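Local coordinates for fucoxanthin chlorophyll a/c-binding protein Lhcq10 (PDB 6L4U), which probably harvests light for photosynthesis, binding chlorophyll a, chlorophyll c and fucoxanthin-type carotenoids as an antenna protein of a diatom, at residues Z[148-153]-Z[168-173]. Numbering follows the deposited sequence.
Sequences EWFSEA and PNFSDS. With KC1 (Chlorophyll c1), chain B.
The C-terminal turn of helix 137-153 in this light-harvesting antenna fold carries F150, which packs into the loop 168-173 that follows. The F150 ring is the centre of the contact. F170 sends its ring edge toward one face of F150, a T-shaped pair with centroids 4.8 Å apart and planes at 65°. F170 CD1 and CE1 do the touching; F170 CE1 lies 3.5 Å from F150 CD1. Backbone oxygens sit at the rim of the F150 ring, near its plane: P168 O is 3.3 Å from F150 CE1, and N169 O is 3.7 Å from F150 CZ. The P168 ring slides alongside, with P168 CG 3.7 Å from F150 CD1. S173 OG comes in obliquely, 3.4 Å from F150 CZ, and donates a hydrogen bond to D172 O. CB of F150 already points toward the loop, and with CG anti to the backbone N (chi1 -167°) the ring extends into it.

E152 points away from the loop, and its OE1 binds the chlorophyll c1 magnesium at 2.2 Å, while E148 OE1 ligates a chlorophyll a magnesium. H157 also hydrogen-bonds E152 OE1, which probably helps to position the carboxylate. The chlorophyll c1 methyl CMD lies over one face of the W149 ring, toward its rim, 3.4 Å from W149 NE1. The contact ties the last turn of helix 137-153 to the loop running on toward helix 196-223, with F170 beside a bound fucoxanthin-type carotenoid.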
ATOM      1  N   GLU Z 148      30.423  82.889 -42.586  1.00 80.26           N
ATOM      2  CA  GLU Z 148      31.219  81.846 -41.958  1.00 80.26           C
ATOM      3  C   GLU Z 148      30.947  80.494 -42.603  1.00 80.26           C
ATOM      4  O   GLU Z 148      31.860  79.673 -42.745  1.00 80.26           O
ATOM      5  CB  GLU Z 148      30.924  81.808 -40.462  1.00 80.26           C
ATOM      6  CG  GLU Z 148      31.321  83.078 -39.740  1.00 80.26           C
ATOM      7  CD  GLU Z 148      32.753  83.052 -39.258  1.00 80.26           C
ATOM      8  OE1 GLU Z 148      33.216  81.980 -38.817  1.00 80.26           O
ATOM      9  OE2 GLU Z 148      33.414  84.108 -39.311  1.00 80.26           O
ATOM     10  N   TRP Z 149      29.699  80.253 -43.013  1.00 79.46           N
ATOM     11  CA  TRP Z 149      29.356  79.006 -43.688  1.00 79.46           C
ATOM     12  C   TRP Z 149      29.914  78.966 -45.103  1.00 79.46           C
ATOM     13  O   TRP Z 149      30.419  77.929 -45.547  1.00 79.46           O
ATOM     14  CB  TRP Z 149      27.837  78.832 -43.715  1.00 79.46           C
ATOM     15  CG  TRP Z 149      27.364  77.490 -44.175  1.00 79.46           C
ATOM     16  CD1 TRP Z 149      27.036  76.427 -43.388  1.00 79.46           C
ATOM     17  CD2 TRP Z 149      27.143  77.071 -45.528  1.00 79.46           C
ATOM     18  NE1 TRP Z 149      26.632  75.370 -44.163  1.00 79.46           N
ATOM     19  CE2 TRP Z 149      26.689  75.741 -45.481  1.00 79.46           C
ATOM     20  CE3 TRP Z 149      27.280  77.693 -46.772  1.00 79.46           C
ATOM     21  CZ2 TRP Z 149      26.383  75.017 -46.630  1.00 79.46           C
ATOM     22  CZ3 TRP Z 149      26.978  76.975 -47.907  1.00 79.46           C
ATOM     23  CH2 TRP Z 149      26.536  75.651 -47.829  1.00 79.46           C
ATOM     24  N   PHE Z 150      29.814  80.083 -45.832  1.00 74.72           N
ATOM     25  CA  PHE Z 150      30.219  80.091 -47.234  1.00 74.72           C
ATOM     26  C   PHE Z 150      31.732  80.036 -47.388  1.00 74.72           C
ATOM     27  O   PHE Z 150      32.231  79.532 -48.400  1.00 74.72           O
ATOM     28  CB  PHE Z 150      29.666  81.328 -47.940  1.00 74.72           C
ATOM     29  CG  PHE Z 150      29.760  81.259 -49.435  1.00 74.72           C
ATOM     30  CD1 PHE Z 150      30.800  81.879 -50.110  1.00 74.72           C
ATOM     31  CD2 PHE Z 150      28.813  80.562 -50.168  1.00 74.72           C
ATOM     32  CE1 PHE Z 150      30.892  81.808 -51.487  1.00 74.72           C
ATOM     33  CE2 PHE Z 150      28.898  80.489 -51.543  1.00 74.72           C
ATOM     34  CZ  PHE Z 150      29.938  81.113 -52.204  1.00 74.72           C
ATOM     35  N   SER Z 151      32.473  80.542 -46.404  1.00 71.92           N
ATOM     36  CA  SER Z 151      33.923  80.418 -46.429  1.00 71.92           C
ATOM     37  C   SER Z 151      34.388  78.991 -46.175  1.00 71.92           C
ATOM     38  O   SER Z 151      35.523  78.650 -46.524  1.00 71.92           O
ATOM     39  CB  SER Z 151      34.528  81.387 -45.414  1.00 71.92           C
ATOM     40  OG  SER Z 151      34.227  80.988 -44.090  1.00 71.92           O
ATOM     41  N   GLU Z 152      33.532  78.150 -45.600  1.00 74.92           N
ATOM     42  CA  GLU Z 152      33.847  76.749 -45.360  1.00 74.92           C
ATOM     43  C   GLU Z 152      33.423  75.843 -46.508  1.00 74.92           C
ATOM     44  O   GLU Z 152      34.182  74.952 -46.902  1.00 74.92           O
ATOM     45  CB  GLU Z 152      33.164  76.272 -44.082  1.00 74.92           C
ATOM     46  CG  GLU Z 152      33.666  76.916 -42.824  1.00 74.92           C
ATOM     47  CD  GLU Z 152      34.889  76.233 -42.272  1.00 74.92           C
ATOM     48  OE1 GLU Z 152      34.996  74.996 -42.394  1.00 74.92           O
ATOM     49  OE2 GLU Z 152      35.745  76.940 -41.711  1.00 74.92           O
ATOM     50  N   ALA Z 153      32.219  76.046 -47.043  1.00 68.87           N
ATOM     51  CA  ALA Z 153      31.663  75.111 -48.014  1.00 68.87           C
ATOM     52  C   ALA Z 153      32.235  75.320 -49.406  1.00 68.87           C
ATOM     53  O   ALA Z 153      32.519  74.349 -50.116  1.00 68.87           O
ATOM     54  CB  ALA Z 153      30.144  75.248 -48.065  1.00 68.87           C
ATOM     55  N   PRO Z 168      35.678  82.974 -50.879  1.00 71.80           N
ATOM     56  CA  PRO Z 168      35.214  82.573 -52.210  1.00 71.80           C
ATOM     57  C   PRO Z 168      34.136  83.515 -52.713  1.00 71.80           C
ATOM     58  O   PRO Z 168      33.279  83.969 -51.950  1.00 71.80           O
ATOM     59  CB  PRO Z 168      34.661  81.164 -51.979  1.00 71.80           C
ATOM     60  CG  PRO Z 168      34.361  81.117 -50.510  1.00 71.80           C
ATOM     61  CD  PRO Z 168      35.383  81.963 -49.852  1.00 71.80           C
ATOM     62  N   ASN Z 169      34.205  83.844 -54.000  1.00 75.23           N
ATOM     63  CA  ASN Z 169      33.164  84.689 -54.557  1.00 75.23           C
ATOM     64  C   ASN Z 169      31.811  84.027 -54.741  1.00 75.23           C
ATOM     65  O   ASN Z 169      31.691  82.826 -54.984  1.00 75.23           O
ATOM     66  CB  ASN Z 169      33.564  85.440 -55.833  1.00 75.23           C
ATOM     67  CG  ASN Z 169      35.004  85.889 -55.884  1.00 75.23           C
ATOM     68  OD1 ASN Z 169      35.975  85.172 -56.068  1.00 75.23           O
ATOM     69  ND2 ASN Z 169      35.126  87.153 -55.488  1.00 75.23           N
ATOM     70  N   PHE Z 170      30.778  84.859 -54.570  1.00 75.36           N
ATOM     71  CA  PHE Z 170      29.390  84.426 -54.646  1.00 75.36           C
ATOM     72  C   PHE Z 170      28.965  84.078 -56.064  1.00 75.36           C
ATOM     73  O   PHE Z 170      27.996  83.332 -56.231  1.00 75.36           O
ATOM     74  CB  PHE Z 170      28.468  85.516 -54.102  1.00 75.36           C
ATOM     75  CG  PHE Z 170      28.501  85.664 -52.611  1.00 75.36           C
ATOM     76  CD1 PHE Z 170      28.675  84.561 -51.793  1.00 75.36           C
ATOM     77  CD2 PHE Z 170      28.342  86.911 -52.026  1.00 75.36           C
ATOM     78  CE1 PHE Z 170      28.702  84.700 -50.416  1.00 75.36           C
ATOM     79  CE2 PHE Z 170      28.368  87.059 -50.652  1.00 75.36           C
ATOM     80  CZ  PHE Z 170      28.548  85.952 -49.846  1.00 75.36           C
ATOM     81  N   SER Z 171      29.630  84.644 -57.082  1.00 71.06           N
ATOM     82  CA  SER Z 171      29.384  84.270 -58.476  1.00 71.06           C
ATOM     83  C   SER Z 171      29.597  82.806 -58.781  1.00 71.06           C
ATOM     84  O   SER Z 171      28.905  82.264 -59.653  1.00 71.06           O
ATOM     85  CB  SER Z 171      30.270  85.054 -59.433  1.00 71.06           C
ATOM     86  OG  SER Z 171      29.633  85.247 -60.674  1.00 71.06           O
ATOM     87  N   ASP Z 172      30.584  82.177 -58.162  1.00 71.70           N
ATOM     88  CA  ASP Z 172      30.846  80.799 -58.509  1.00 71.70           C
ATOM     89  C   ASP Z 172      30.203  79.869 -57.479  1.00 71.70           C
ATOM     90  O   ASP Z 172      29.304  80.266 -56.730  1.00 71.70           O
ATOM     91  CB  ASP Z 172      32.339  80.491 -58.688  1.00 71.70           C
ATOM     92  CG  ASP Z 172      33.106  81.576 -59.427  1.00 71.70           C
ATOM     93  OD1 ASP Z 172      33.408  82.654 -58.890  1.00 71.70           O
ATOM     94  OD2 ASP Z 172      33.088  81.479 -60.668  1.00 71.70           O
ATOM     95  N   SER Z 173      30.589  78.585 -57.545  1.00 72.08           N
ATOM     96  CA  SER Z 173      30.363  77.503 -56.576  1.00 72.08           C
ATOM     97  C   SER Z 173      28.937  76.963 -56.536  1.00 72.08           C
ATOM     98  O   SER Z 173      28.688  75.934 -55.897  1.00 72.08           O
ATOM     99  CB  SER Z 173      30.759  77.940 -55.162  1.00 72.08           C
ATOM    100  OG  SER Z 173      29.706  78.681 -54.568  1.00 72.08           O
TER
HETATM  101  NB  KC1 B 311      35.579  73.068 -39.782  1.00 73.80           N
HETATM  102  ND  KC1 B 311      32.732  73.080 -42.658  1.00 73.80           N
HETATM  103  C1A KC1 B 311      35.306  71.492 -43.688  1.00 73.80           C
HETATM  104  C1B KC1 B 311      36.701  72.359 -39.739  1.00 73.80           C
HETATM  105  C1C KC1 B 311      32.975  74.436 -38.924  1.00 73.80           C
HETATM  106  C1D KC1 B 311      31.405  73.595 -42.830  1.00 73.80           C
HETATM  107  C2A KC1 B 311      36.461  70.651 -44.222  1.00 73.80           C
HETATM  108  C2B KC1 B 311      37.326  72.242 -38.396  1.00 73.80           C
HETATM  109  C2C KC1 B 311      31.726  74.831 -38.220  1.00 73.80           C
HETATM  110  C2D KC1 B 311      30.786  73.349 -44.148  1.00 73.80           C
HETATM  111  C3A KC1 B 311      37.450  70.690 -43.067  1.00 73.80           C
HETATM  112  C3B KC1 B 311      36.403  73.041 -37.571  1.00 73.80           C
HETATM  113  C3C KC1 B 311      30.720  74.821 -39.293  1.00 73.80           C
HETATM  114  C3D KC1 B 311      31.876  72.589 -44.800  1.00 73.80           C
HETATM  115  C4A KC1 B 311      36.645  71.482 -42.091  1.00 73.80           C
HETATM  116  C4B KC1 B 311      35.374  73.508 -38.538  1.00 73.80           C
HETATM  117  C4C KC1 B 311      31.518  74.434 -40.479  1.00 73.80           C
HETATM  118  C4D KC1 B 311      32.927  72.496 -43.900  1.00 73.80           C
HETATM  119  CAA KC1 B 311      37.170  71.031 -45.519  1.00 73.80           C
HETATM  120  CAB KC1 B 311      36.511  73.314 -36.120  1.00 73.80           C
HETATM  121  CAC KC1 B 311      29.248  75.139 -39.217  1.00 73.80           C
HETATM  122  CAD KC1 B 311      32.276  71.911 -46.049  1.00 73.80           C
HETATM  123  CBA KC1 B 311      37.697  69.775 -46.204  1.00 73.80           C
HETATM  124  CBB KC1 B 311      36.609  74.535 -35.648  1.00 73.80           C
HETATM  125  CBC KC1 B 311      28.550  73.840 -38.877  1.00 73.80           C
HETATM  126  CBD KC1 B 311      33.634  71.373 -45.871  1.00 73.80           C
HETATM  127  CED KC1 B 311      33.834  68.006 -47.697  1.00 73.80           C
HETATM  128  CGA KC1 B 311      37.092  69.637 -47.579  1.00 73.80           C
HETATM  129  CGD KC1 B 311      33.587  69.897 -46.091  1.00 73.80           C
HETATM  130  CHA KC1 B 311      34.047  71.740 -44.482  1.00 73.80           C
HETATM  131  CHB KC1 B 311      37.242  71.675 -40.916  1.00 73.80           C
HETATM  132  CHC KC1 B 311      34.226  74.337 -38.154  1.00 73.80           C
HETATM  133  CHD KC1 B 311      30.771  74.333 -41.745  1.00 73.80           C
HETATM  134  CMA KC1 B 311      37.690  69.295 -42.501  1.00 73.80           C
HETATM  135  CMB KC1 B 311      38.564  71.519 -37.946  1.00 73.80           C
HETATM  136  CMC KC1 B 311      31.498  75.148 -36.768  1.00 73.80           C
HETATM  137  CMD KC1 B 311      29.480  73.661 -44.808  1.00 73.80           C
HETATM  138  NA  KC1 B 311      35.428  71.893 -42.468  1.00 73.80           N
HETATM  139  NC  KC1 B 311      32.833  74.194 -40.243  1.00 73.80           N
HETATM  140  O1A KC1 B 311      37.270  68.621 -48.231  1.00 73.80           O
HETATM  141  O1D KC1 B 311      33.600  69.130 -45.149  1.00 73.80           O
HETATM  142  O2A KC1 B 311      36.288  70.709 -48.142  1.00 73.80           O
HETATM  143  O2D KC1 B 311      33.552  69.380 -47.448  1.00 73.80           O
HETATM  144  OBD KC1 B 311      31.559  71.801 -47.105  1.00 73.80           O
HETATM  145 MG   KC1 B 311      34.284  73.223 -41.350  1.00 73.80          MG